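Epidermin leader peptide processing serine protease EpiP (Staphylococcus aureus subsp. aureus, PDB 3QFH) is a subtilisin-like serine endopeptidase that probably cleaves the leader peptide from the precursor of the lantibiotic epidermin. Local coordinates at residues S97-M105 and M362-T370; Y257-K268 and K304-V313. All coordinates share one frame; numbering follows the deposited sequence.

Overall arrangement
From the N terminus the chain first builds four strands of a small mixed sheet (20-27, 43-48, 53-59 and 73-78), in a part related to protease propeptides, then reaches residues 97-105, which lead into helix 103-108. Interaction 1 joins this segment to 362-370, helix 361-365 and the strand after it, and so closes a loop of more than 250 residues that holds the whole seven-stranded parallel sheet. Interaction 2 is nested inside that loop: it closes a much shorter one, bringing helix 254-269 against strand 302-306 and the turn leading into strand 314-319. The centres of interactions 1 and 2 are about 32 Å apart, on opposite sides of the chain's centre, and the two do not touch.

Interaction 1 (S97-M105 and M362-T370); sequences SLFSRQWDM and MHKENILTT
Trp103 reaches across to the end of helix 361-365, where its indole meets a row of backbone carbonyls. With chi1 at 58°, CG is tucked over the main chain, flanked by N and C, and the ring swings from CB toward the helix end. CD1 comes 3.3 Å from His363 O at the ring's edge. NE1 donates a bent hydrogen bond to Asn366 O (2.8 Å, 137° at the hydrogen), approaching from above the carbonyl plane. CE2 lies 3.3 Å from Lys364 O, which sits over one ring face. CZ2 packs 3.7 Å from Ile367 CD1, and CH2, at the tip, meets the same methyl. Tryptophan suits this place by offering both an N-H for a carbonyl and a broad apolar surface.

Ile367 lays its CG2 3.3 Å from Asp104 OD2, a carboxylate oxygen in a salt bridge with Lys388. Waters carry much of the remaining polar contact: one links Arg101 O to His363 O, another joins Asp104 OD1 to Leu368 N, and Gln102 NE2 and Leu368 O share a third. Leu368 CD2 touches Arg101 CB. A 3-10 turn running into helix 103-108 thus packs on the two-stranded antiparallel sheet of 367-370 and 376-379, within the subtilisin-like fold.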
loop_
_atom_site.group_PDB
_atom_site.type_symbol
_atom_site.label_atom_id
_atom_site.label_comp_id
_atom_site.label_asym_id
_atom_site.label_seq_id
_atom_site.Cartn_x
_atom_site.Cartn_y
_atom_site.Cartn_z
ATOM N N SER A 97 -15.315 -24.871 -1.456
ATOM C CA SER A 97 -14.668 -23.751 -2.135
ATOM C C SER A 97 -15.606 -22.585 -2.420
ATOM O O SER A 97 -16.731 -22.768 -2.831
ATOM C CB SER A 97 -14.005 -24.199 -3.447
ATOM O OG SER A 97 -13.320 -23.114 -4.065
ATOM N N LEU A 98 -15.110 -21.385 -2.180
ATOM C CA LEU A 98 -15.837 -20.161 -2.489
ATOM C C LEU A 98 -15.248 -19.567 -3.781
ATOM O O LEU A 98 -15.680 -18.504 -4.242
ATOM C CB LEU A 98 -15.658 -19.138 -1.354
ATOM C CG LEU A 98 -16.136 -19.499 0.054
ATOM C CD1 LEU A 98 -15.790 -18.371 1.046
ATOM C CD2 LEU A 98 -17.631 -19.812 0.078
ATOM N N PHE A 99 -14.263 -20.255 -4.361
ATOM C CA PHE A 99 -13.573 -19.723 -5.529
ATOM C C PHE A 99 -14.515 -19.342 -6.671
ATOM O O PHE A 99 -14.308 -18.325 -7.291
ATOM C CB PHE A 99 -12.415 -20.624 -5.997
ATOM C CG PHE A 99 -11.724 -20.108 -7.225
ATOM C CD1 PHE A 99 -10.866 -19.014 -7.143
ATOM C CD2 PHE A 99 -11.967 -20.684 -8.466
ATOM C CE1 PHE A 99 -10.240 -18.515 -8.271
ATOM C CE2 PHE A 99 -11.341 -20.197 -9.600
ATOM C CZ PHE A 99 -10.476 -19.095 -9.503
ATOM N N SER A 100 -15.573 -20.102 -6.907
ATOM C CA SER A 100 -16.520 -19.761 -7.997
ATOM C C SER A 100 -17.326 -18.469 -7.753
ATOM O O SER A 100 -17.965 -17.943 -8.688
ATOM C CB SER A 100 -17.472 -20.922 -8.294
ATOM O OG SER A 100 -18.338 -21.185 -7.208
ATOM N N ARG A 101 -17.335 -17.971 -6.521
ATOM C CA ARG A 101 -18.004 -16.701 -6.237
ATOM C C ARG A 101 -17.040 -15.519 -6.399
ATOM O O ARG A 101 -17.469 -14.369 -6.432
ATOM C CB ARG A 101 -18.566 -16.704 -4.811
ATOM C CG ARG A 101 -19.607 -17.772 -4.561
ATOM C CD ARG A 101 -20.029 -17.726 -3.115
ATOM N NE ARG A 101 -20.864 -18.853 -2.757
ATOM C CZ ARG A 101 -21.450 -19.007 -1.574
ATOM N NH1 ARG A 101 -21.308 -18.088 -0.621
ATOM N NH2 ARG A 101 -22.194 -20.080 -1.341
ATOM N N GLN A 102 -15.734 -15.802 -6.462
ATOM C CA GLN A 102 -14.732 -14.743 -6.602
ATOM C C GLN A 102 -14.636 -14.325 -8.059
ATOM O O GLN A 102 -13.704 -14.685 -8.751
ATOM C CB GLN A 102 -13.361 -15.236 -6.133
ATOM C CG GLN A 102 -13.315 -15.713 -4.696
ATOM C CD GLN A 102 -11.934 -16.126 -4.313
ATOM O OE1 GLN A 102 -11.683 -17.310 -4.116
ATOM N NE2 GLN A 102 -11.002 -15.152 -4.233
ATOM N N TRP A 103 -15.616 -13.570 -8.539
ATOM C CA TRP A 103 -15.606 -13.161 -9.937
ATOM C C TRP A 103 -14.324 -12.439 -10.327
ATOM O O TRP A 103 -13.849 -12.590 -11.441
ATOM C CB TRP A 103 -16.803 -12.277 -10.275
ATOM C CG TRP A 103 -16.910 -11.024 -9.463
ATOM C CD1 TRP A 103 -17.685 -10.835 -8.354
ATOM C CD2 TRP A 103 -16.261 -9.774 -9.715
ATOM N NE1 TRP A 103 -17.528 -9.556 -7.884
ATOM C CE2 TRP A 103 -16.657 -8.886 -8.701
ATOM C CE3 TRP A 103 -15.368 -9.319 -10.698
ATOM C CZ2 TRP A 103 -16.201 -7.566 -8.645
ATOM C CZ3 TRP A 103 -14.914 -8.013 -10.638
ATOM C CH2 TRP A 103 -15.324 -7.153 -9.617
ATOM N N ASP A 104 -13.802 -11.634 -9.414
ATOM C CA ASP A 104 -12.615 -10.848 -9.647
ATOM C C ASP A 104 -11.358 -11.718 -9.844
ATOM O O ASP A 104 -10.517 -11.413 -10.680
ATOM C CB ASP A 104 -12.416 -9.875 -8.469
ATOM C CG ASP A 104 -12.317 -10.596 -7.118
ATOM O OD1 ASP A 104 -13.200 -11.455 -6.814
ATOM O OD2 ASP A 104 -11.371 -10.288 -6.360
ATOM N N MET A 105 -11.272 -12.813 -9.087
ATOM C CA MET A 105 -10.146 -13.726 -9.125
ATOM C C MET A 105 -10.288 -14.603 -10.374
ATOM O O MET A 105 -9.303 -14.918 -11.056
ATOM C CB MET A 105 -10.116 -14.549 -7.816
ATOM C CG MET A 105 -8.749 -15.063 -7.407
ATOM S SD MET A 105 -7.530 -13.707 -7.197
ATOM C CE MET A 105 -8.013 -12.890 -5.687
ATOM N N MET A 362 -24.876 -6.760 -4.827
ATOM C CA MET A 362 -23.669 -6.621 -4.036
ATOM C C MET A 362 -22.623 -7.653 -4.443
ATOM O O MET A 362 -21.449 -7.318 -4.620
ATOM C CB MET A 362 -23.985 -6.778 -2.547
ATOM C CG MET A 362 -22.748 -6.766 -1.649
ATOM S SD MET A 362 -23.082 -7.103 0.103
ATOM C CE MET A 362 -23.652 -8.809 0.076
ATOM N N HIS A 363 -23.076 -8.897 -4.608
ATOM C CA HIS A 363 -22.215 -10.038 -4.945
ATOM C C HIS A 363 -21.557 -9.937 -6.323
ATOM O O HIS A 363 -20.478 -10.483 -6.546
ATOM C CB HIS A 363 -23.026 -11.342 -4.860
ATOM C CG HIS A 363 -23.738 -11.515 -3.548
ATOM N ND1 HIS A 363 -24.963 -10.934 -3.287
ATOM C CD2 HIS A 363 -23.389 -12.184 -2.425
ATOM C CE1 HIS A 363 -25.339 -11.251 -2.060
ATOM N NE2 HIS A 363 -24.399 -12.005 -1.516
ATOM N N LYS A 364 -22.239 -9.277 -7.242
ATOM C CA LYS A 364 -21.754 -9.092 -8.591
ATOM C C LYS A 364 -20.700 -7.986 -8.726
ATOM O O LYS A 364 -19.782 -8.129 -9.536
ATOM C CB LYS A 364 -22.931 -8.774 -9.520
ATOM C CG LYS A 364 -23.897 -9.938 -9.693
ATOM C CD LYS A 364 -25.058 -9.547 -10.599
ATOM C CE LYS A 364 -26.033 -10.711 -10.806
ATOM N NZ LYS A 364 -27.237 -10.302 -11.595
ATOM N N GLU A 365 -20.815 -6.918 -7.926
ATOM C CA GLU A 365 -19.922 -5.761 -8.054
ATOM C C GLU A 365 -18.919 -5.543 -6.906
ATOM O O GLU A 365 -18.096 -4.633 -6.992
ATOM C CB GLU A 365 -20.739 -4.471 -8.285
ATOM C CG GLU A 365 -21.573 -3.978 -7.079
ATOM C CD GLU A 365 -22.303 -2.647 -7.368
ATOM O OE1 GLU A 365 -22.944 -2.112 -6.440
ATOM O OE2 GLU A 365 -22.238 -2.127 -8.517
ATOM N N ASN A 366 -19.006 -6.321 -5.828
ATOM C CA ASN A 366 -18.026 -6.203 -4.745
ATOM C C ASN A 366 -17.124 -7.424 -4.711
ATOM O O ASN A 366 -17.436 -8.463 -5.291
ATOM C CB ASN A 366 -18.670 -5.948 -3.377
ATOM C CG ASN A 366 -19.214 -4.509 -3.219
ATOM O OD1 ASN A 366 -19.142 -3.675 -4.134
ATOM N ND2 ASN A 366 -19.728 -4.216 -2.040
ATOM N N ILE A 367 -16.019 -7.276 -3.997
ATOM C CA ILE A 367 -14.986 -8.280 -3.878
ATOM C C ILE A 367 -15.128 -9.106 -2.595
ATOM O O ILE A 367 -15.113 -8.565 -1.487
ATOM C CB ILE A 367 -13.605 -7.599 -3.801
ATOM C CG1 ILE A 367 -13.392 -6.594 -4.967
ATOM C CG2 ILE A 367 -12.495 -8.648 -3.706
ATOM C CD1 ILE A 367 -13.331 -7.182 -6.329
ATOM N N LEU A 368 -15.214 -10.417 -2.759
ATOM C CA LEU A 368 -15.312 -11.315 -1.647
ATOM C C LEU A 368 -13.901 -11.521 -1.113
ATOM O O LEU A 368 -13.001 -11.887 -1.862
ATOM C CB LEU A 368 -15.938 -12.642 -2.111
ATOM C CG LEU A 368 -16.056 -13.766 -1.075
ATOM C CD1 LEU A 368 -16.884 -13.351 0.152
ATOM C CD2 LEU A 368 -16.647 -14.985 -1.728
ATOM N N THR A 369 -13.679 -11.239 0.164
ATOM C CA THR A 369 -12.349 -11.454 0.721
ATOM C C THR A 369 -12.445 -11.927 2.154
ATOM O O THR A 369 -13.540 -11.998 2.724
ATOM C CB THR A 369 -11.462 -10.165 0.597
ATOM O OG1 THR A 369 -10.080 -10.488 0.845
ATOM C CG2 THR A 369 -11.941 -9.050 1.520
ATOM N N THR A 370 -11.292 -12.284 2.710
ATOM C CA THR A 370 -11.181 -12.713 4.084
ATOM C C THR A 370 -11.425 -11.559 5.049
ATOM O O THR A 370 -10.894 -10.452 4.862
ATOM C CB THR A 370 -9.763 -13.255 4.359
ATOM O OG1 THR A 370 -8.794 -12.288 3.920
ATOM C CG2 THR A 370 -9.548 -14.553 3.626
HETATM O O HOH W 1 -19.776 -12.923 -5.544
HETATM O O HOH W 2 -11.697 -12.482 -4.266
HETATM O O HOH W 3 -15.665 -11.183 -5.623
#

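Interaction 2 (Y257-K268 and K304-V313); sequences YDALQKAINYAK and KDVPASMDNV
Helix 257-268 and strand 304-306 run at 45° to each other, their axes 11.2 Å apart at closest approach, and the chain then passes through a cis peptide before Pro307 and a type I turn from Pro307 to Met310 to follow the helix as far as Val313. This belongs to the alpha/beta subtilisin-like fold, in which the helix packs beside the parallel sheet and the segment leads into its strand 314-319.

Met310 fills the middle of the contact. Its chain is extended beyond CG, which carries CE over the centre of the Tyr257 ring, 3.7 Å from the centroid: a CH-pi contact within a Met-aromatic pair. An unbranched thioether can run alongside Gln261 and still bring its methyl over the ring; SD also rests 3.8 Å from Leu260 CG. On the buried side, Leu260 CD2 meets Val306 CG2 and Ile264 CD1 reaches Pro307 CB, so branched and ring side chains make up the apolar part. Pro307 in turn touches Ala276 of strand 273-277.

Toward solvent the contact becomes polar. Gln261, bent at chi2 (65°), turns its amide to the backbone of Asp311 and grips it twice: OE1 accepts from Asp311 N on a lone pair in the carbonyl plane (2.9 Å), and NE2 donates to Asp311 O along a nearly straight line (3.0 Å, 169°). Glutamine fits because one amide supplies both acceptor and donor, which fixes its rotation. Asparagine suits position 312 because it tolerates the left-handed backbone found there. One helical turn after Gln261, Asn265 OD1 accepts from Asn312 ND2 (2.9 Å), the donor above the carbonyl plane, and a water bridges Ile264 O to Asn312 O.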
loop_
_atom_site.group_PDB
_atom_site.type_symbol
_atom_site.label_atom_id
_atom_site.label_comp_id
_atom_site.label_asym_id
_atom_site.label_seq_id
_atom_site.Cartn_x
_atom_site.Cartn_y
_atom_site.Cartn_z
ATOM N N TYR A 257 7.002 13.843 3.069
ATOM C CA TYR A 257 7.103 13.591 1.634
ATOM C C TYR A 257 8.466 12.956 1.327
ATOM O O TYR A 257 8.554 11.884 0.707
ATOM C CB TYR A 257 6.918 14.888 0.832
ATOM C CG TYR A 257 6.906 14.631 -0.651
ATOM C CD1 TYR A 257 5.712 14.467 -1.334
ATOM C CD2 TYR A 257 8.099 14.493 -1.364
ATOM C CE1 TYR A 257 5.699 14.192 -2.700
ATOM C CE2 TYR A 257 8.092 14.234 -2.721
ATOM C CZ TYR A 257 6.886 14.079 -3.380
ATOM O OH TYR A 257 6.876 13.807 -4.726
ATOM N N ASP A 258 9.517 13.620 1.787
ATOM C CA ASP A 258 10.882 13.148 1.600
ATOM C C ASP A 258 11.092 11.784 2.210
ATOM O O ASP A 258 11.740 10.948 1.612
ATOM C CB ASP A 258 11.884 14.115 2.239
ATOM C CG ASP A 258 11.985 15.440 1.490
ATOM O OD1 ASP A 258 11.489 15.521 0.345
ATOM O OD2 ASP A 258 12.575 16.395 2.044
ATOM N N ALA A 259 10.569 11.572 3.412
ATOM C CA ALA A 259 10.745 10.297 4.104
ATOM C C ALA A 259 10.145 9.168 3.274
ATOM O O ALA A 259 10.788 8.129 3.062
ATOM C CB ALA A 259 10.099 10.329 5.478
ATOM N N LEU A 260 8.928 9.400 2.797
ATOM C CA LEU A 260 8.204 8.419 1.986
ATOM C C LEU A 260 8.881 8.131 0.630
ATOM O O LEU A 260 9.043 6.964 0.262
ATOM C CB LEU A 260 6.747 8.857 1.792
ATOM C CG LEU A 260 5.819 7.819 1.165
ATOM C CD1 LEU A 260 5.929 6.451 1.896
ATOM C CD2 LEU A 260 4.389 8.327 1.177
ATOM N N GLN A 261 9.270 9.172 -0.107
ATOM C CA GLN A 261 9.950 8.967 -1.388
ATOM C C GLN A 261 11.309 8.312 -1.148
ATOM O O GLN A 261 11.717 7.456 -1.915
ATOM C CB GLN A 261 10.149 10.279 -2.160
ATOM C CG GLN A 261 10.857 10.093 -3.502
ATOM C CD GLN A 261 10.040 9.265 -4.473
ATOM O OE1 GLN A 261 9.183 9.790 -5.173
ATOM N NE2 GLN A 261 10.296 7.959 -4.511
ATOM N N LYS A 262 12.003 8.704 -0.079
ATOM C CA LYS A 262 13.311 8.090 0.223
ATOM C C LYS A 262 13.157 6.626 0.635
ATOM O O LYS A 262 13.987 5.805 0.294
ATOM C CB LYS A 262 14.096 8.892 1.272
ATOM C CG LYS A 262 14.610 10.221 0.735
ATOM C CD LYS A 262 15.132 11.164 1.835
ATOM C CE LYS A 262 16.385 10.646 2.534
ATOM N NZ LYS A 262 16.902 11.617 3.571
ATOM N N ALA A 263 12.083 6.298 1.341
ATOM C CA ALA A 263 11.828 4.905 1.730
ATOM C C ALA A 263 11.656 4.043 0.461
ATOM O O ALA A 263 12.255 2.981 0.330
ATOM C CB ALA A 263 10.576 4.818 2.606
ATOM N N ILE A 264 10.817 4.524 -0.455
ATOM C CA ILE A 264 10.559 3.869 -1.750
ATOM C C ILE A 264 11.869 3.638 -2.561
ATOM O O ILE A 264 12.104 2.556 -3.096
ATOM C CB ILE A 264 9.517 4.699 -2.561
ATOM C CG1 ILE A 264 8.157 4.609 -1.863
ATOM C CG2 ILE A 264 9.390 4.204 -4.013
ATOM C CD1 ILE A 264 7.113 5.563 -2.383
ATOM N N ASN A 265 12.726 4.642 -2.610
ATOM C CA ASN A 265 13.990 4.528 -3.348
ATOM C C ASN A 265 14.954 3.607 -2.617
ATOM O O ASN A 265 15.767 2.922 -3.243
ATOM C CB ASN A 265 14.586 5.907 -3.610
ATOM C CG ASN A 265 13.719 6.751 -4.558
ATOM O OD1 ASN A 265 12.839 6.230 -5.245
ATOM N ND2 ASN A 265 13.988 8.042 -4.613
ATOM N N TYR A 266 14.857 3.588 -1.295
ATOM C CA TYR A 266 15.650 2.682 -0.483
ATOM C C TYR A 266 15.228 1.242 -0.833
ATOM O O TYR A 266 16.081 0.379 -1.074
ATOM C CB TYR A 266 15.452 2.971 1.003
ATOM C CG TYR A 266 16.254 2.083 1.942
ATOM C CD1 TYR A 266 17.504 2.466 2.400
ATOM C CD2 TYR A 266 15.754 0.861 2.361
ATOM C CE1 TYR A 266 18.233 1.653 3.263
ATOM C CE2 TYR A 266 16.458 0.053 3.213
ATOM C CZ TYR A 266 17.697 0.446 3.661
ATOM O OH TYR A 266 18.386 -0.379 4.507
ATOM N N ALA A 267 13.918 0.998 -0.885
ATOM C CA ALA A 267 13.405 -0.328 -1.240
ATOM C C ALA A 267 13.926 -0.727 -2.599
ATOM O O ALA A 267 14.344 -1.859 -2.774
ATOM C CB ALA A 267 11.871 -0.380 -1.214
ATOM N N LYS A 268 13.902 0.206 -3.557
ATOM C CA LYS A 268 14.388 -0.073 -4.914
ATOM C C LYS A 268 15.868 -0.478 -4.893
ATOM O O LYS A 268 16.255 -1.422 -5.557
ATOM C CB LYS A 268 14.208 1.133 -5.819
ATOM C CG LYS A 268 14.695 0.925 -7.264
ATOM C CD LYS A 268 14.768 2.273 -7.978
ATOM C CE LYS A 268 15.424 2.184 -9.359
ATOM N NZ LYS A 268 14.632 1.336 -10.281
ATOM N N LYS A 304 -0.454 16.456 -3.392
ATOM C CA LYS A 304 -0.150 15.244 -4.161
ATOM C C LYS A 304 -0.728 13.993 -3.521
ATOM O O LYS A 304 -0.813 13.894 -2.297
ATOM C CB LYS A 304 1.356 15.059 -4.327
ATOM C CG LYS A 304 2.038 16.135 -5.152
ATOM C CD LYS A 304 3.388 15.668 -5.693
ATOM C CE LYS A 304 3.221 14.587 -6.771
ATOM N NZ LYS A 304 4.512 14.070 -7.302
ATOM N N ASP A 305 -1.131 13.046 -4.365
ATOM C CA ASP A 305 -1.657 11.768 -3.914
ATOM C C ASP A 305 -0.426 10.873 -3.749
ATOM O O ASP A 305 0.206 10.532 -4.735
ATOM C CB ASP A 305 -2.628 11.222 -4.972
ATOM C CG ASP A 305 -3.298 9.917 -4.564
ATOM O OD1 ASP A 305 -3.167 9.500 -3.399
ATOM O OD2 ASP A 305 -3.977 9.308 -5.429
ATOM N N VAL A 306 -0.073 10.517 -2.511
ATOM C CA VAL A 306 1.134 9.728 -2.262
ATOM C C VAL A 306 0.861 8.457 -1.443
ATOM O O VAL A 306 -0.042 8.417 -0.617
ATOM C CB VAL A 306 2.227 10.572 -1.571
ATOM C CG1 VAL A 306 2.401 11.896 -2.299
ATOM C CG2 VAL A 306 1.914 10.809 -0.118
ATOM N N PRO A 307 1.652 7.404 -1.670
ATOM C CA PRO A 307 2.772 7.320 -2.594
ATOM C C PRO A 307 2.407 6.997 -4.054
ATOM O O PRO A 307 3.307 6.821 -4.871
ATOM C CB PRO A 307 3.602 6.175 -2.006
ATOM C CG PRO A 307 2.580 5.262 -1.408
ATOM C CD PRO A 307 1.471 6.151 -0.907
ATOM N N ALA A 308 1.119 6.960 -4.385
ATOM C CA ALA A 308 0.693 6.583 -5.742
ATOM C C ALA A 308 1.324 7.401 -6.862
ATOM O O ALA A 308 1.580 6.859 -7.933
ATOM C CB ALA A 308 -0.845 6.623 -5.870
ATOM N N SER A 309 1.552 8.690 -6.634
ATOM C CA SER A 309 2.111 9.558 -7.674
ATOM C C SER A 309 3.620 9.736 -7.542
ATOM O O SER A 309 4.195 10.530 -8.246
ATOM C CB SER A 309 1.450 10.943 -7.619
ATOM O OG SER A 309 1.741 11.574 -6.373
ATOM N N MET A 310 4.256 9.006 -6.639
ATOM C CA MET A 310 5.697 9.161 -6.433
ATOM C C MET A 310 6.539 8.370 -7.428
ATOM O O MET A 310 6.039 7.530 -8.151
ATOM C CB MET A 310 6.075 8.784 -5.003
ATOM C CG MET A 310 5.782 9.884 -3.966
ATOM S SD MET A 310 6.176 9.298 -2.303
ATOM C CE MET A 310 6.140 10.826 -1.349
ATOM N N ASP A 311 7.832 8.654 -7.459
ATOM C CA ASP A 311 8.723 7.943 -8.354
ATOM C C ASP A 311 8.967 6.526 -7.848
ATOM O O ASP A 311 8.985 6.277 -6.630
ATOM C CB ASP A 311 10.064 8.677 -8.457
ATOM C CG ASP A 311 9.914 10.100 -8.984
ATOM O OD1 ASP A 311 8.993 10.356 -9.805
ATOM O OD2 ASP A 311 10.725 10.960 -8.578
ATOM N N ASN A 312 9.144 5.613 -8.799
ATOM C CA ASN A 312 9.461 4.225 -8.528
ATOM C C ASN A 312 8.390 3.398 -7.802
ATOM O O ASN A 312 8.686 2.561 -6.969
ATOM C CB ASN A 312 10.791 4.160 -7.802
ATOM C CG ASN A 312 11.912 4.742 -8.631
ATOM O OD1 ASN A 312 12.073 4.371 -9.776
ATOM N ND2 ASN A 312 12.695 5.651 -8.048
ATOM N N VAL A 313 7.140 3.652 -8.129
ATOM C CA VAL A 313 6.038 2.879 -7.573
ATOM C C VAL A 313 5.204 2.359 -8.732
ATOM O O VAL A 313 5.089 3.008 -9.767
ATOM C CB VAL A 313 5.128 3.724 -6.662
ATOM C CG1 VAL A 313 5.936 4.378 -5.533
ATOM C CG2 VAL A 313 4.414 4.774 -7.460
HETATM O O HOH W 4 10.692 1.141 -5.075
#